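Local coordinates for protein VAL-1 (Chlorella virus, PDB 3GNE) that cleaves alginate as a polysaccharide lyase of family 14, with modes of action that depend on pH, at residues I4-L9 against N237-K242; A113-M118 against I170-N175; N175-G180 against N203-P208. All blocks are in the same frame, centred on the assembly; numbering follows the deposited sequence.

Contact 1 of 3, residues I4-L9 against N237-K242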
loop_
_atom_site.group_PDB
_atom_site.type_symbol
_atom_site.label_atom_id
_atom_site.label_comp_id
_atom_site.label_asym_id
_atom_site.label_seq_id
_atom_site.Cartn_x
_atom_site.Cartn_y
_atom_site.Cartn_z
ATOM N N ILE A 4 -11.640 8.096 -10.150
ATOM C CA ILE A 4 -12.901 8.310 -9.462
ATOM C C ILE A 4 -12.806 9.553 -8.599
ATOM O O ILE A 4 -13.697 10.413 -8.648
ATOM C CB ILE A 4 -13.318 7.046 -8.696
ATOM C CG1 ILE A 4 -13.445 5.846 -9.635
ATOM C CG2 ILE A 4 -14.608 7.277 -7.901
ATOM C CD1 ILE A 4 -13.402 4.515 -8.884
ATOM N N SER A 5 -11.751 9.675 -7.812
ATOM C CA SER A 5 -11.610 10.872 -7.011
ATOM C C SER A 5 -10.140 10.995 -6.593
ATOM O O SER A 5 -9.374 10.011 -6.652
ATOM C CB SER A 5 -12.441 10.862 -5.734
ATOM O OG SER A 5 -12.084 9.752 -4.909
ATOM N N THR A 6 -9.791 12.198 -6.189
ATOM C CA THR A 6 -8.422 12.527 -5.781
ATOM C C THR A 6 -8.491 13.100 -4.365
ATOM O O THR A 6 -9.299 14.008 -4.123
ATOM C CB THR A 6 -7.856 13.581 -6.739
ATOM O OG1 THR A 6 -7.828 13.042 -8.063
ATOM C CG2 THR A 6 -6.425 13.973 -6.301
ATOM N N LEU A 7 -7.659 12.590 -3.475
ATOM C CA LEU A 7 -7.662 13.112 -2.121
ATOM C C LEU A 7 -7.190 14.543 -2.104
ATOM O O LEU A 7 -6.131 14.873 -2.662
ATOM C CB LEU A 7 -6.748 12.233 -1.309
ATOM C CG LEU A 7 -6.530 12.665 0.144
ATOM C CD1 LEU A 7 -7.849 12.756 0.951
ATOM C CD2 LEU A 7 -5.553 11.684 0.795
ATOM N N ASP A 8 -7.952 15.423 -1.430
ATOM C CA ASP A 8 -7.474 16.777 -1.205
ATOM C C ASP A 8 -6.686 16.811 0.095
ATOM O O ASP A 8 -7.229 16.676 1.213
ATOM C CB ASP A 8 -8.709 17.667 -1.093
ATOM C CG ASP A 8 -8.336 19.113 -0.887
ATOM O OD1 ASP A 8 -9.280 19.963 -0.970
ATOM O OD2 ASP A 8 -7.149 19.456 -0.628
ATOM N N LEU A 9 -5.366 16.957 0.019
ATOM C CA LEU A 9 -4.535 16.890 1.218
ATOM C C LEU A 9 -4.787 18.071 2.159
ATOM O O LEU A 9 -4.451 18.003 3.336
ATOM C CB LEU A 9 -3.041 16.871 0.868
ATOM C CG LEU A 9 -2.606 15.584 0.181
ATOM C CD1 LEU A 9 -1.155 15.759 -0.240
ATOM C CD2 LEU A 9 -2.779 14.366 1.061
ATOM N N ASN A 237 -0.833 13.467 -4.832
ATOM C CA ASN A 237 -1.744 13.011 -5.862
ATOM C C ASN A 237 -2.282 11.615 -5.551
ATOM O O ASN A 237 -2.218 10.707 -6.397
ATOM C CB ASN A 237 -1.078 13.034 -7.259
ATOM C CG ASN A 237 -2.148 13.097 -8.330
ATOM O OD1 ASN A 237 -3.290 13.495 -8.103
ATOM N ND2 ASN A 237 -1.761 12.671 -9.553
ATOM N N PHE A 238 -2.811 11.437 -4.366
ATOM C CA PHE A 238 -3.457 10.173 -4.003
ATOM C C PHE A 238 -4.790 10.073 -4.736
ATOM O O PHE A 238 -5.634 10.967 -4.626
ATOM C CB PHE A 238 -3.735 10.150 -2.485
ATOM C CG PHE A 238 -2.470 9.998 -1.663
ATOM C CD1 PHE A 238 -2.045 8.727 -1.290
ATOM C CD2 PHE A 238 -1.719 11.085 -1.249
ATOM C CE1 PHE A 238 -0.886 8.604 -0.469
ATOM C CE2 PHE A 238 -0.592 10.986 -0.471
ATOM C CZ PHE A 238 -0.169 9.717 -0.094
ATOM N N GLN A 239 -4.991 9.014 -5.517
ATOM C CA GLN A 239 -6.161 8.817 -6.332
ATOM C C GLN A 239 -6.766 7.441 -6.089
ATOM O O GLN A 239 -6.074 6.475 -5.824
ATOM C CB GLN A 239 -5.792 8.919 -7.841
ATOM C CG GLN A 239 -5.275 10.307 -8.189
ATOM C CD GLN A 239 -4.838 10.405 -9.627
ATOM O OE1 GLN A 239 -4.179 9.457 -10.073
ATOM N NE2 GLN A 239 -5.143 11.466 -10.352
ATOM N N MET A 240 -8.099 7.451 -6.233
ATOM C CA MET A 240 -8.850 6.204 -6.261
ATOM C C MET A 240 -9.287 6.004 -7.713
ATOM O O MET A 240 -9.904 6.943 -8.266
ATOM C CB MET A 240 -10.049 6.213 -5.319
ATOM C CG MET A 240 -10.692 4.836 -5.233
ATOM S SD MET A 240 -12.072 4.709 -4.082
ATOM C CE MET A 240 -13.292 5.879 -4.832
ATOM N N LYS A 241 -8.990 4.871 -8.311
ATOM C CA LYS A 241 -9.191 4.686 -9.751
ATOM C C LYS A 241 -9.962 3.405 -10.024
ATOM O O LYS A 241 -9.911 2.495 -9.196
ATOM C CB LYS A 241 -7.832 4.625 -10.476
ATOM C CG LYS A 241 -7.004 5.913 -10.272
ATOM C CD LYS A 241 -5.636 5.839 -10.974
ATOM C CE LYS A 241 -5.819 5.735 -12.477
ATOM N NZ LYS A 241 -4.493 5.787 -13.180
ATOM N N LYS A 242 -10.589 3.379 -11.187
ATOM C CA LYS A 242 -11.204 2.102 -11.601
ATOM C C LYS A 242 -10.132 1.038 -11.733
ATOM O O LYS A 242 -8.991 1.289 -12.196
ATOM C CB LYS A 242 -11.936 2.426 -12.904
ATOM C CG LYS A 242 -13.217 3.248 -12.569
ATOM C CD LYS A 242 -13.795 3.961 -13.763
ATOM C CE LYS A 242 -14.735 5.125 -13.484
ATOM N NZ LYS A 242 -14.064 6.249 -12.761
HETATM O O HOH W 1 -5.440 13.867 -9.731
HETATM O O HOH W 2 -3.508 13.879 -2.952
#

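Contact 2 of 3, residues A113-M118 against I170-N175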
loop_
_atom_site.group_PDB
_atom_site.type_symbol
_atom_site.label_atom_id
_atom_site.label_comp_id
_atom_site.label_asym_id
_atom_site.label_seq_id
_atom_site.Cartn_x
_atom_site.Cartn_y
_atom_site.Cartn_z
ATOM N N ALA A 113 -7.398 -9.754 4.606
ATOM C CA ALA A 113 -6.216 -9.826 3.744
ATOM C C ALA A 113 -5.773 -8.416 3.426
ATOM O O ALA A 113 -6.501 -7.444 3.635
ATOM C CB ALA A 113 -6.543 -10.536 2.422
ATOM N N SER A 114 -4.553 -8.293 2.895
ATOM C CA SER A 114 -4.113 -6.947 2.497
ATOM C C SER A 114 -3.177 -7.063 1.278
ATOM O O SER A 114 -2.497 -8.087 1.062
ATOM C CB SER A 114 -3.414 -6.158 3.617
ATOM O OG SER A 114 -2.231 -6.895 3.980
ATOM N N ASN A 115 -3.201 -5.961 0.509
ATOM C CA ASN A 115 -2.448 -5.838 -0.747
ATOM C C ASN A 115 -1.708 -4.518 -0.696
ATOM O O ASN A 115 -2.385 -3.489 -0.811
ATOM C CB ASN A 115 -3.437 -5.864 -1.929
ATOM C CG ASN A 115 -2.742 -6.101 -3.249
ATOM O OD1 ASN A 115 -1.620 -6.638 -3.225
ATOM N ND2 ASN A 115 -3.363 -5.697 -4.347
ATOM N N ARG A 116 -0.394 -4.537 -0.481
ATOM C CA ARG A 116 0.325 -3.294 -0.280
ATOM C C ARG A 116 1.498 -3.170 -1.236
ATOM O O ARG A 116 2.032 -4.150 -1.728
ATOM C CB ARG A 116 0.878 -3.213 1.139
ATOM C CG ARG A 116 -0.216 -2.905 2.166
ATOM C CD ARG A 116 0.390 -2.701 3.581
ATOM N NE ARG A 116 0.814 -4.061 4.058
ATOM C CZ ARG A 116 1.497 -4.280 5.177
ATOM N NH1 ARG A 116 1.889 -3.235 5.940
ATOM N NH2 ARG A 116 1.827 -5.518 5.584
ATOM N N ILE A 117 1.911 -1.915 -1.441
ATOM C CA ILE A 117 3.175 -1.637 -2.096
ATOM C C ILE A 117 4.271 -1.541 -1.056
ATOM O O ILE A 117 4.114 -0.806 -0.032
ATOM C CB ILE A 117 3.092 -0.265 -2.817
ATOM C CG1 ILE A 117 2.132 -0.312 -4.011
ATOM C CG2 ILE A 117 4.496 0.190 -3.210
ATOM C CD1 ILE A 117 2.625 -1.141 -5.205
ATOM N N MET A 118 5.381 -2.226 -1.298
ATOM C CA MET A 118 6.625 -1.970 -0.596
ATOM C C MET A 118 7.690 -1.488 -1.588
ATOM O O MET A 118 7.760 -1.928 -2.725
ATOM C CB MET A 118 7.228 -3.212 0.060
ATOM C CG MET A 118 6.602 -3.498 1.433
ATOM S SD MET A 118 7.389 -4.952 2.191
ATOM C CE MET A 118 9.017 -4.326 2.602
ATOM N N ILE A 170 -1.699 0.559 -7.345
ATOM C CA ILE A 170 -1.890 -0.810 -6.921
ATOM C C ILE A 170 -3.372 -1.154 -7.123
ATOM O O ILE A 170 -4.235 -0.468 -6.537
ATOM C CB ILE A 170 -1.438 -1.102 -5.468
ATOM C CG1 ILE A 170 -1.588 -2.576 -5.104
ATOM C CG2 ILE A 170 -2.070 -0.190 -4.428
ATOM C CD1 ILE A 170 -0.750 -3.026 -3.915
ATOM N N GLY A 171 -3.613 -2.202 -7.899
ATOM C CA GLY A 171 -4.970 -2.669 -8.163
ATOM C C GLY A 171 -5.263 -3.947 -7.400
ATOM O O GLY A 171 -4.392 -4.799 -7.193
ATOM N N THR A 172 -6.521 -4.041 -6.982
ATOM C CA THR A 172 -6.979 -5.216 -6.245
ATOM C C THR A 172 -8.308 -5.661 -6.809
ATOM O O THR A 172 -9.206 -4.811 -6.874
ATOM C CB THR A 172 -7.170 -4.896 -4.742
ATOM O OG1 THR A 172 -5.966 -4.333 -4.228
ATOM C CG2 THR A 172 -7.391 -6.173 -3.981
ATOM N N LYS A 173 -8.465 -6.917 -7.206
ATOM C CA LYS A 173 -9.755 -7.382 -7.728
ATOM C C LYS A 173 -10.135 -8.650 -6.975
ATOM O O LYS A 173 -9.388 -9.637 -6.965
ATOM C CB LYS A 173 -9.638 -7.691 -9.230
ATOM C CG LYS A 173 -10.952 -8.271 -9.791
ATOM C CD LYS A 173 -10.847 -8.448 -11.301
ATOM C CE LYS A 173 -12.276 -8.730 -11.792
ATOM N NZ LYS A 173 -12.728 -10.104 -11.487
ATOM N N MET A 174 -11.291 -8.583 -6.318
ATOM C CA MET A 174 -11.731 -9.741 -5.548
ATOM C C MET A 174 -11.921 -10.968 -6.443
ATOM O O MET A 174 -12.307 -10.862 -7.595
ATOM C CB MET A 174 -13.061 -9.455 -4.821
ATOM C CG MET A 174 -12.922 -8.500 -3.640
ATOM S SD MET A 174 -12.012 -9.187 -2.241
ATOM C CE MET A 174 -12.633 -10.863 -2.177
ATOM N N ASN A 175 -11.648 -12.117 -5.798
ATOM C CA ASN A 175 -12.135 -13.330 -6.454
ATOM C C ASN A 175 -13.657 -13.341 -6.488
ATOM O O ASN A 175 -14.347 -12.613 -5.731
ATOM C CB ASN A 175 -11.695 -14.552 -5.658
ATOM C CG ASN A 175 -12.097 -14.470 -4.180
ATOM O OD1 ASN A 175 -11.441 -13.772 -3.385
ATOM N ND2 ASN A 175 -13.209 -15.149 -3.798
#

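Contact 3 of 3, residues N175-G180 against N203-P208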
loop_
_atom_site.group_PDB
_atom_site.type_symbol
_atom_site.label_atom_id
_atom_site.label_comp_id
_atom_site.label_asym_id
_atom_site.label_seq_id
_atom_site.Cartn_x
_atom_site.Cartn_y
_atom_site.Cartn_z
ATOM N N ASN A 175 -11.648 -12.117 -5.798
ATOM C CA ASN A 175 -12.135 -13.330 -6.454
ATOM C C ASN A 175 -13.657 -13.341 -6.488
ATOM O O ASN A 175 -14.347 -12.613 -5.731
ATOM C CB ASN A 175 -11.695 -14.552 -5.658
ATOM C CG ASN A 175 -12.097 -14.470 -4.180
ATOM O OD1 ASN A 175 -11.441 -13.772 -3.385
ATOM N ND2 ASN A 175 -13.209 -15.149 -3.798
ATOM N N THR A 176 -14.183 -14.204 -7.354
ATOM C CA THR A 176 -15.643 -14.455 -7.381
ATOM C C THR A 176 -15.959 -15.635 -6.478
ATOM O O THR A 176 -15.038 -16.263 -5.970
ATOM C CB THR A 176 -16.188 -14.710 -8.766
ATOM O OG1 THR A 176 -15.544 -15.882 -9.300
ATOM C CG2 THR A 176 -15.813 -13.568 -9.700
ATOM N N PHE A 177 -17.230 -15.920 -6.278
ATOM C CA PHE A 177 -17.647 -17.062 -5.508
ATOM C C PHE A 177 -18.637 -17.826 -6.377
ATOM O O PHE A 177 -19.429 -17.286 -7.160
ATOM C CB PHE A 177 -18.359 -16.706 -4.191
ATOM C CG PHE A 177 -17.379 -15.898 -3.334
ATOM C CD1 PHE A 177 -16.672 -16.532 -2.329
ATOM C CD2 PHE A 177 -17.187 -14.555 -3.589
ATOM C CE1 PHE A 177 -15.767 -15.806 -1.567
ATOM C CE2 PHE A 177 -16.277 -13.812 -2.825
ATOM C CZ PHE A 177 -15.577 -14.470 -1.838
ATOM N N LYS A 178 -18.613 -19.144 -6.263
ATOM C CA LYS A 178 -19.655 -19.821 -7.100
ATOM C C LYS A 178 -20.295 -20.843 -6.156
ATOM O O LYS A 178 -19.428 -21.482 -5.533
ATOM C CB LYS A 178 -19.022 -20.321 -8.373
ATOM C CG LYS A 178 -18.639 -21.785 -8.409
ATOM C CD LYS A 178 -19.339 -22.499 -9.569
ATOM C CE LYS A 178 -19.556 -23.956 -9.156
ATOM N NZ LYS A 178 -19.373 -24.031 -7.664
ATOM N N ASN A 179 -21.583 -20.764 -5.990
ATOM C CA ASN A 179 -22.206 -21.439 -4.850
ATOM C C ASN A 179 -21.396 -21.258 -3.576
ATOM O O ASN A 179 -21.206 -22.188 -2.782
ATOM C CB ASN A 179 -22.388 -22.921 -5.179
ATOM C CG ASN A 179 -22.848 -23.098 -6.615
ATOM O OD1 ASN A 179 -22.358 -23.956 -7.351
ATOM N ND2 ASN A 179 -23.798 -22.280 -7.056
ATOM N N GLY A 180 -20.874 -20.058 -3.322
ATOM C CA GLY A 180 -20.160 -19.870 -2.043
ATOM C C GLY A 180 -18.716 -20.287 -1.932
ATOM O O GLY A 180 -18.002 -20.015 -0.945
ATOM N N ASN A 203 -7.070 -16.069 -4.058
ATOM C CA ASN A 203 -8.260 -16.008 -3.186
ATOM C C ASN A 203 -8.079 -14.849 -2.196
ATOM O O ASN A 203 -7.235 -14.927 -1.304
ATOM C CB ASN A 203 -8.518 -17.312 -2.462
ATOM C CG ASN A 203 -9.444 -18.294 -3.156
ATOM O OD1 ASN A 203 -9.469 -19.455 -2.724
ATOM N ND2 ASN A 203 -10.178 -17.893 -4.161
ATOM N N TRP A 204 -8.877 -13.799 -2.351
ATOM C CA TRP A 204 -8.776 -12.665 -1.422
ATOM C C TRP A 204 -9.638 -12.824 -0.202
ATOM O O TRP A 204 -9.324 -12.216 0.843
ATOM C CB TRP A 204 -9.149 -11.390 -2.162
ATOM C CG TRP A 204 -8.075 -10.818 -3.025
ATOM C CD1 TRP A 204 -8.074 -10.636 -4.369
ATOM C CD2 TRP A 204 -6.774 -10.329 -2.544
ATOM N NE1 TRP A 204 -6.891 -10.072 -4.766
ATOM C CE2 TRP A 204 -6.079 -9.876 -3.675
ATOM C CE3 TRP A 204 -6.194 -10.253 -1.286
ATOM C CZ2 TRP A 204 -4.797 -9.337 -3.618
ATOM C CZ3 TRP A 204 -4.916 -9.722 -1.177
ATOM C CH2 TRP A 204 -4.254 -9.280 -2.337
ATOM N N SER A 205 -10.737 -13.608 -0.247
ATOM C CA SER A 205 -11.515 -13.784 0.971
ATOM C C SER A 205 -12.293 -15.089 0.823
ATOM O O SER A 205 -12.467 -15.631 -0.231
ATOM C CB SER A 205 -12.487 -12.622 1.285
ATOM O OG SER A 205 -13.674 -12.750 0.482
ATOM N N ARG A 206 -12.789 -15.487 2.020
ATOM C CA ARG A 206 -13.501 -16.769 2.075
ATOM C C ARG A 206 -15.000 -16.686 1.849
ATOM O O ARG A 206 -15.641 -17.744 1.754
ATOM C CB ARG A 206 -13.208 -17.374 3.461
ATOM C CG ARG A 206 -14.007 -16.639 4.542
ATOM C CD ARG A 206 -14.258 -17.580 5.697
ATOM N NE ARG A 206 -13.104 -18.331 6.124
ATOM C CZ ARG A 206 -12.925 -19.630 6.292
ATOM N NH1 ARG A 206 -13.868 -20.548 6.066
ATOM N NH2 ARG A 206 -11.734 -20.040 6.709
ATOM N N SER A 207 -15.578 -15.488 1.767
ATOM C CA SER A 207 -17.024 -15.438 1.611
ATOM C C SER A 207 -17.408 -14.076 1.041
ATOM O O SER A 207 -16.672 -13.101 1.119
ATOM C CB SER A 207 -17.654 -15.788 2.963
ATOM O OG SER A 207 -17.234 -14.898 3.954
ATOM N N PRO A 208 -18.528 -13.993 0.345
ATOM C CA PRO A 208 -18.853 -12.809 -0.451
ATOM C C PRO A 208 -19.212 -11.575 0.349
ATOM O O PRO A 208 -19.339 -10.499 -0.240
ATOM C CB PRO A 208 -20.024 -13.305 -1.325
ATOM C CG PRO A 208 -20.581 -14.473 -0.573
ATOM C CD PRO A 208 -19.457 -15.149 0.136
HETATM O O HOH W 3 -18.467 -18.402 0.814
#

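Contact 1 of 3, residues I4-L9 against N237-K242
With CG2 of Ile4 anti to its backbone N and CG anti to N in Met240, the two side chains converge. In the conformer of Met240 given here, one of two, a bend at chi3 of 63° turns the thioether end so that CE lies 3.6 Å from Ile4 CG2. The other branch of Ile4 is turned to Lys242, whose chain folds at its last torsion and brings NZ alongside CG1 at 3.2 Å.

The backbones run antiparallel. Met240 N donates to Ser5 O at 2.9 Å along a nearly straight line (174°), while Met240 O receives Ile4 N at 2.8 Å and, more weakly, Ser5 N. Two residues facing one make a classic beta bulge. Thr6 and Gln239 follow as a non-hydrogen-bonded pair, their side chains side by side and pointing the same way; one water joins Thr6 OG1 to Asn237 OD1, the latter accepting from it at 2.7 Å. Beyond this pair, Leu7 N donates to Phe238 O at 2.8 Å. There a second water spans the widening gap, donating a hydrogen bond to Leu7 O and accepting one from Phe238 N. Leu7 CB rests on Phe238 CB at 3.8 Å, and Leu9 CD2 reaches the ring obliquely.

Ser5 OG is hydrogen-bonded to Trp19 NE1, Asn237 ND2 to Glu78, and Lys241 NZ forms a salt bridge with Glu169. The ring of Phe238 meets Trp217 edge-to-face. In the eight-stranded antiparallel sheet, strand 3-6 thus pairs with strand 231-241, which strand 72-80 flanks with backbone hydrogen bonds between Ala76 and Gln239 and between Thr74 and Lys241.

Contact 2 of 3, residues A113-M118 against I170-N175
Asn115 and Thr172 point at each other from opposite directions, and the amide of Asn115 meets the hydroxyl with its nitrogen: ND2 donates to Thr172 OG1 at 2.9 Å, with an angle of 176° at the hydrogen. The acceptor lies only 2° out of the amide plane, so the N-H is aimed squarely at it. Asn115 gains this reach because CG stands anti to its backbone N (chi1 -165°), while OG1 of Thr172 is anti to the carbonyl carbon. The same ND2 is also hydrogen-bonded to Ser188 OG, so this buried amide nitrogen has two hydroxyl partners, which together would fix the rotation of the amide.

Ile170 runs past Asn115 in the opposite sense. Its CG1 lies 3.7 Å from Asn115 ND2, and its terminal CD1 presses on the facing backbone, 3.5 Å from Asn115 O and equally near Arg116 C. Ile117 slides by on the other flank of this methyl group, CG1 coming within 3.9 Å of Ile170 CB.

The two strands belong to different antiparallel sheets: 112-119 to the seven-stranded one, 166-173 to the eight-stranded one. Their segment axes, nearly antiparallel, approach to 7.9 Å, too far for backbone pairing, so side chains bridge the gap. This facing of two sheets is consistent with the beta-sandwich of the concanavalin-like clan, to which family 14 lyases belong. Trp77 from strand 72-80 touches both Ile117 and Ile170, and Thr96 of strand 91-99 touches Asn115 and Thr172. The side chain of Arg116 leaves the backbone away from strand 166-173 and touches Tyr128 and Tyr130; its NH2 is hydrogen-bonded to a citrate ion, probably carried over from crystallisation.

Contact 3 of 3, residues N175-G180 against N203-P208
Asn175 OD1 is gripped by two consecutive backbone amides, Trp204 N at 2.8 Å and Ser205 N at 3.2 Å. Neither bond is straight, the angles at hydrogen being 140° and 145°, and Trp204 N stands well above the carbonyl plane while Ser205 N is tilted only slightly from it. A chi1 of 53° places CG of Asn175 between its own N and carbonyl carbon and lets the other end of the amide turn back, ND2 donating to Thr176 O at 3.1 Å. The amide is thereby held at both ends.

The joined pieces are the turn after strand 166-173, leading into the short hairpin of 177-178 with 181-182, and the loop between strands 195-202 and 212-221. On the hairpin, the Phe177 ring is sandwiched: Asn175 ND2 sits over one face, toward the rim, and Pro208 covers the opposite face with a CH-pi contact, CD 4.0 Å from the ring centroid. Ser205 OG, itself hydrogen-bonded to Leu210 O, comes at the ring edge, 3.5 Å from Phe177 CZ. Further out, a water donates to Arg206 O at 3.1 Å; its link to Gly180 O is doubtfully short.

Contact 1 spans the most sequence of the three, pairing the first strand of the chain with its last; contacts 2 and 3 lie in series within that span. Contacts 1 and 2 both reach the eight-stranded sheet, through strands 231-241 and 166-173, with centres 17 Å apart and no touch. Contact 2, about 8 Å from the chain centre, crosses to the seven-stranded sheet. Contact 3 lies farther out, about 23 Å from that centre, 15 Å from contact 2 and 28 Å from contact 1. It shares Asn175 with contact 2, and Trp204 CH2 packs on Asn115 CB at 3.5 Å. Contact 1 is thus separate while 2 and 3 adjoin, in a fold consistent with a beta-sandwich.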